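Surface glycan binding protein B (Bacteroides ovatus, PDB 6E57) binds mixed-linkage beta-glucan at the cell surface and is thought to serve the capture of this cereal polysaccharide by a human gut symbiont. Local coordinates at residues A[145-158]-A[182-194]. Residues are numbered along the deposited sequence; the frame is centred on the assembly and turned at random.
With NA (sodium ion), chain N; PO4 (phosphate ion), chain M; PO4 (phosphate ion), chain L; PO4 (phosphate ion), chain J.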
loop_
_atom_site.group_PDB
_atom_site.type_symbol
_atom_site.label_atom_id
_atom_site.label_comp_id
_atom_site.label_asym_id
_atom_site.label_seq_id
_atom_site.Cartn_x
_atom_site.Cartn_y
_atom_site.Cartn_z
ATOM N N VAL A 145 -7.575 7.258 8.668
ATOM C CA VAL A 145 -8.879 7.287 9.326
ATOM C C VAL A 145 -9.375 8.733 9.397
ATOM O O VAL A 145 -8.607 9.670 9.201
ATOM C CB VAL A 145 -8.812 6.654 10.728
ATOM C CG1 VAL A 145 -8.289 5.227 10.672
ATOM C CG2 VAL A 145 -7.982 7.483 11.693
ATOM N N SER A 146 -10.667 8.884 9.698
ATOM C CA SER A 146 -11.355 10.168 9.703
ATOM C C SER A 146 -12.107 10.335 11.020
ATOM O O SER A 146 -12.756 9.399 11.486
ATOM C CB SER A 146 -12.279 10.267 8.515
ATOM O OG SER A 146 -13.057 11.454 8.563
ATOM N N PRO A 147 -12.054 11.527 11.660
ATOM C CA PRO A 147 -12.681 11.724 12.967
ATOM C C PRO A 147 -14.213 11.674 12.882
ATOM O O PRO A 147 -14.806 12.323 12.017
ATOM C CB PRO A 147 -12.186 13.111 13.406
ATOM C CG PRO A 147 -11.888 13.827 12.108
ATOM C CD PRO A 147 -11.403 12.748 11.161
ATOM N N GLY A 148 -14.821 10.884 13.777
ATOM C CA GLY A 148 -16.266 10.671 13.829
ATOM C C GLY A 148 -16.686 9.364 13.173
ATOM O O GLY A 148 -17.772 8.854 13.451
ATOM N N LYS A 149 -15.817 8.816 12.315
ATOM C CA LYS A 149 -16.137 7.673 11.465
ATOM C C LYS A 149 -15.515 6.400 12.045
ATOM O O LYS A 149 -14.698 6.457 12.961
ATOM C CB LYS A 149 -15.623 7.918 10.043
ATOM C CG LYS A 149 -16.044 9.249 9.441
ATOM C CD LYS A 149 -16.148 9.220 7.938
ATOM C CE LYS A 149 -16.751 10.488 7.375
ATOM N NZ LYS A 149 -16.956 10.382 5.912
ATOM N N THR A 150 -15.923 5.258 11.482
ATOM C CA THR A 150 -15.435 3.939 11.859
ATOM C C THR A 150 -14.154 3.637 11.070
ATOM O O THR A 150 -13.986 4.115 9.947
ATOM C CB THR A 150 -16.513 2.870 11.625
ATOM O OG1 THR A 150 -16.853 2.851 10.237
ATOM C CG2 THR A 150 -17.767 3.108 12.438
ATOM N N ALA A 151 -13.266 2.844 11.679
ATOM C CA ALA A 151 -12.010 2.397 11.072
ATOM C C ALA A 151 -11.771 0.924 11.431
ATOM O O ALA A 151 -12.474 0.373 12.274
ATOM C CB ALA A 151 -10.876 3.275 11.539
ATOM N N ARG A 152 -10.777 0.305 10.781
ATOM C CA ARG A 152 -10.468 -1.115 10.955
ATOM C C ARG A 152 -8.996 -1.302 11.329
ATOM O O ARG A 152 -8.124 -0.617 10.803
ATOM C CB ARG A 152 -10.707 -1.903 9.665
ATOM C CG ARG A 152 -12.059 -1.663 9.014
ATOM C CD ARG A 152 -12.164 -2.418 7.710
ATOM N NE ARG A 152 -13.553 -2.560 7.314
ATOM C CZ ARG A 152 -14.001 -3.492 6.485
ATOM N NH1 ARG A 152 -13.148 -4.312 5.894
ATOM N NH2 ARG A 152 -15.298 -3.610 6.260
ATOM N N LEU A 153 -8.752 -2.261 12.226
ATOM C CA LEU A 153 -7.441 -2.853 12.451
ATOM C C LEU A 153 -7.492 -4.321 12.007
ATOM O O LEU A 153 -8.431 -5.042 12.354
ATOM C CB LEU A 153 -7.077 -2.751 13.937
ATOM C CG LEU A 153 -7.014 -1.338 14.520
ATOM C CD1 LEU A 153 -6.815 -1.387 16.027
ATOM C CD2 LEU A 153 -5.908 -0.525 13.871
ATOM N N TYR A 154 -6.491 -4.733 11.220
ATOM C CA TYR A 154 -6.232 -6.128 10.888
ATOM C C TYR A 154 -4.987 -6.590 11.650
ATOM O O TYR A 154 -4.049 -5.816 11.829
ATOM C CB TYR A 154 -6.010 -6.311 9.385
ATOM C CG TYR A 154 -7.224 -6.068 8.527
ATOM C CD1 TYR A 154 -8.195 -7.044 8.369
ATOM C CD2 TYR A 154 -7.397 -4.868 7.857
ATOM C CE1 TYR A 154 -9.309 -6.831 7.574
ATOM C CE2 TYR A 154 -8.508 -4.638 7.061
ATOM C CZ TYR A 154 -9.466 -5.624 6.918
ATOM O OH TYR A 154 -10.562 -5.402 6.141
ATOM N N GLY A 155 -4.987 -7.855 12.081
ATOM C CA GLY A 155 -3.842 -8.437 12.758
ATOM C C GLY A 155 -4.155 -9.806 13.330
ATOM O O GLY A 155 -4.732 -10.649 12.641
ATOM N N SER A 156 -3.759 -10.010 14.593
ATOM C CA SER A 156 -3.902 -11.279 15.305
ATOM C C SER A 156 -4.311 -11.022 16.760
ATOM O O SER A 156 -3.922 -10.014 17.356
ATOM C CB SER A 156 -2.627 -12.080 15.243
ATOM O OG SER A 156 -2.201 -12.252 13.900
ATOM N N ASN A 157 -5.106 -11.949 17.306
ATOM C CA ASN A 157 -5.507 -11.982 18.715
ATOM C C ASN A 157 -6.230 -10.685 19.112
ATOM O O ASN A 157 -6.237 -10.316 20.283
ATOM C CB ASN A 157 -4.298 -12.241 19.615
ATOM C CG ASN A 157 -3.511 -13.464 19.197
ATOM O OD1 ASN A 157 -2.314 -13.379 18.943
ATOM N ND2 ASN A 157 -4.178 -14.604 19.110
ATOM N N LEU A 158 -6.872 -10.021 18.144
ATOM C CA LEU A 158 -7.475 -8.713 18.372
ATOM C C LEU A 158 -8.821 -8.852 19.092
ATOM O O LEU A 158 -9.366 -7.849 19.542
ATOM C CB LEU A 158 -7.650 -7.983 17.039
ATOM C CG LEU A 158 -6.375 -7.437 16.405
ATOM C CD1 LEU A 158 -6.700 -6.700 15.115
ATOM C CD2 LEU A 158 -5.633 -6.526 17.367
ATOM N N GLU A 182 -10.535 -11.603 5.848
ATOM C CA GLU A 182 -9.876 -11.466 7.141
ATOM C C GLU A 182 -10.803 -10.727 8.115
ATOM O O GLU A 182 -11.493 -9.777 7.735
ATOM C CB GLU A 182 -8.539 -10.734 7.008
ATOM C CG GLU A 182 -7.657 -10.897 8.235
ATOM C CD GLU A 182 -6.265 -10.296 8.155
ATOM O OE1 GLU A 182 -5.935 -9.687 7.114
ATOM O OE2 GLU A 182 -5.514 -10.441 9.142
ATOM N N ASN A 183 -10.805 -11.193 9.370
ATOM C CA ASN A 183 -11.506 -10.545 10.464
ATOM C C ASN A 183 -10.751 -9.266 10.842
ATOM O O ASN A 183 -9.549 -9.145 10.591
ATOM C CB ASN A 183 -11.632 -11.451 11.691
ATOM C CG ASN A 183 -12.372 -12.743 11.419
ATOM O OD1 ASN A 183 -13.003 -12.904 10.376
ATOM N ND2 ASN A 183 -12.291 -13.673 12.356
ATOM N N TYR A 184 -11.468 -8.325 11.461
ATOM C CA TYR A 184 -10.901 -7.037 11.799
ATOM C C TYR A 184 -11.542 -6.501 13.080
ATOM O O TYR A 184 -12.622 -6.937 13.471
ATOM C CB TYR A 184 -11.077 -6.059 10.634
ATOM C CG TYR A 184 -12.492 -5.891 10.139
ATOM C CD1 TYR A 184 -13.321 -4.915 10.669
ATOM C CD2 TYR A 184 -12.993 -6.682 9.119
ATOM C CE1 TYR A 184 -14.617 -4.739 10.210
ATOM C CE2 TYR A 184 -14.288 -6.521 8.651
ATOM C CZ TYR A 184 -15.104 -5.546 9.198
ATOM O OH TYR A 184 -16.385 -5.379 8.750
ATOM N N LEU A 185 -10.841 -5.559 13.718
ATOM C CA LEU A 185 -11.340 -4.848 14.879
ATOM C C LEU A 185 -11.874 -3.489 14.414
ATOM O O LEU A 185 -11.110 -2.630 13.977
ATOM C CB LEU A 185 -10.210 -4.699 15.903
ATOM C CG LEU A 185 -10.638 -4.272 17.306
ATOM C CD1 LEU A 185 -11.496 -5.340 17.971
ATOM C CD2 LEU A 185 -9.421 -3.964 18.164
ATOM N N GLU A 186 -13.201 -3.339 14.477
ATOM C CA GLU A 186 -13.889 -2.108 14.122
ATOM C C GLU A 186 -13.874 -1.183 15.344
ATOM O O GLU A 186 -14.087 -1.639 16.465
ATOM C CB GLU A 186 -15.314 -2.425 13.666
ATOM C CG GLU A 186 -15.926 -1.375 12.757
ATOM C CD GLU A 186 -17.191 -1.829 12.046
ATOM O OE1 GLU A 186 -18.160 -2.207 12.741
ATOM O OE2 GLU A 186 -17.199 -1.822 10.796
ATOM N N TYR A 187 -13.608 0.107 15.115
ATOM C CA TYR A 187 -13.573 1.101 16.181
ATOM C C TYR A 187 -13.913 2.478 15.601
ATOM O O TYR A 187 -13.659 2.735 14.432
ATOM C CB TYR A 187 -12.214 1.079 16.887
ATOM C CG TYR A 187 -11.046 1.580 16.073
ATOM C CD1 TYR A 187 -10.578 0.875 14.974
ATOM C CD2 TYR A 187 -10.382 2.747 16.418
ATOM C CE1 TYR A 187 -9.499 1.324 14.230
ATOM C CE2 TYR A 187 -9.299 3.207 15.687
ATOM C CZ TYR A 187 -8.854 2.493 14.590
ATOM O OH TYR A 187 -7.790 2.942 13.861
ATOM N N THR A 188 -14.500 3.340 16.441
ATOM C CA THR A 188 -14.903 4.693 16.062
ATOM C C THR A 188 -13.838 5.693 16.530
ATOM O O THR A 188 -13.439 5.681 17.694
ATOM C CB THR A 188 -16.270 5.059 16.656
ATOM O OG1 THR A 188 -17.186 3.995 16.398
ATOM C CG2 THR A 188 -16.826 6.347 16.092
ATOM N N ILE A 189 -13.401 6.562 15.613
ATOM C CA ILE A 189 -12.480 7.652 15.931
ATOM C C ILE A 189 -13.289 8.764 16.595
ATOM O O ILE A 189 -14.309 9.188 16.056
ATOM C CB ILE A 189 -11.746 8.163 14.673
ATOM C CG1 ILE A 189 -11.089 7.036 13.870
ATOM C CG2 ILE A 189 -10.739 9.240 15.046
ATOM C CD1 ILE A 189 -9.986 6.303 14.600
ATOM N N PRO A 190 -12.883 9.271 17.782
ATOM C CA PRO A 190 -13.570 10.405 18.398
ATOM C C PRO A 190 -13.503 11.646 17.495
ATOM O O PRO A 190 -12.531 11.814 16.758
ATOM C CB PRO A 190 -12.815 10.650 19.714
ATOM C CG PRO A 190 -12.055 9.359 19.968
ATOM C CD PRO A 190 -11.765 8.778 18.600
ATOM N N THR A 191 -14.537 12.492 17.567
ATOM C CA THR A 191 -14.646 13.694 16.734
ATOM C C THR A 191 -13.607 14.740 17.166
ATOM O O THR A 191 -13.111 15.503 16.338
ATOM C CB THR A 191 -16.071 14.264 16.771
ATOM O OG1 THR A 191 -16.409 14.571 18.124
ATOM C CG2 THR A 191 -17.099 13.316 16.192
ATOM N N GLY A 192 -13.277 14.754 18.464
ATOM C CA GLY A 192 -12.386 15.749 19.072
ATOM C C GLY A 192 -10.960 15.697 18.539
ATOM O O GLY A 192 -10.259 16.710 18.563
ATOM N N VAL A 193 -10.527 14.522 18.065
ATOM C CA VAL A 193 -9.136 14.290 17.671
ATOM C C VAL A 193 -8.825 15.122 16.422
ATOM O O VAL A 193 -9.489 14.983 15.398
ATOM C CB VAL A 193 -8.853 12.796 17.423
ATOM C CG1 VAL A 193 -7.424 12.570 16.951
ATOM C CG2 VAL A 193 -9.151 11.953 18.653
ATOM N N SER A 194 -7.801 15.974 16.526
ATOM C CA SER A 194 -7.354 16.823 15.428
ATOM C C SER A 194 -6.490 16.005 14.460
ATOM O O SER A 194 -6.064 14.895 14.786
ATOM C CB SER A 194 -6.614 18.030 15.947
ATOM O OG SER A 194 -5.564 17.640 16.820
HETATM NA NA NA N . -5.437 -12.614 11.231
HETATM P P PO4 M . -9.118 -14.756 9.949
HETATM O O1 PO4 M . -8.598 -15.945 10.731
HETATM O O2 PO4 M . -8.637 -14.830 8.515
HETATM O O3 PO4 M . -8.623 -13.466 10.571
HETATM O O4 PO4 M . -10.629 -14.782 9.975
HETATM P P PO4 L . -15.577 -7.046 4.384
HETATM O O1 PO4 L . -14.236 -7.743 4.337
HETATM O O2 PO4 L . -16.310 -7.459 5.640
HETATM O O3 PO4 L . -16.401 -7.447 3.176
HETATM O O4 PO4 L . -15.355 -5.546 4.403
HETATM P P PO4 J . -7.221 -13.799 14.911
HETATM O O1 PO4 J . -5.859 -14.455 14.953
HETATM O O2 PO4 J . -8.192 -14.603 15.737
HETATM O O3 PO4 J . -7.699 -13.721 13.477
HETATM O O4 PO4 J . -7.124 -12.396 15.489
HETATM O O HOH W 1 -7.339 -9.653 12.095
#
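Arg152 lies along the Tyr184 ring, and its chain can be followed outward over that one face. CB and CG start beside CD1 of Tyr184. CD sits over the ring in a CH-pi contact, 4.2 Å from the centroid, and NE passes above CE1 and CZ. The guanidinium then rests flat on the ring, planes 15° apart, in a cation-pi stack with CZ of Arg152 3.9 Å from the centroid. The chain stays extended from CG to NE, which carries the guanidinium out over the ring. NH1 donates to OH of Tyr154 at 2.8 Å, close to the guanidinium plane, and NH1 and NH2 both bond O4 of a phosphate, probably from the crystallisation liquor. Further along this side, CB of Tyr184 presses over the face of the Tyr154 ring, 4.0 Å from its centroid, and the edge of Tyr184 turns toward the face of Tyr154, an offset edge-to-face pair with planes at 63°. Beneath this polar layer, strands 150-154 and 184-188 run antiparallel. Ala151 pairs with Tyr187 and Leu153 with Leu185, each through two backbone hydrogen bonds. The buried side holds Ala151, Leu153, Leu185 and Tyr187. Tyr187 has CG between its backbone N and carbonyl carbon (chi1 69°), which turns the ring toward Ala151; CE1 of Tyr187 comes 3.6 Å from CB of Ala151. Leu153 continues onto Ile200 and Leu202 of strand 196-203, while Tyr187 reaches Val215 of strand 209-217. Past the strands, a type II turn from Ser146 to Lys149 offers N of Gly148 to O of Ile189. With strand 175-177, the pair forms a three-stranded antiparallel sheet packed against a five-stranded mixed sheet, an arrangement consistent with an immunoglobulin-like beta-sandwich.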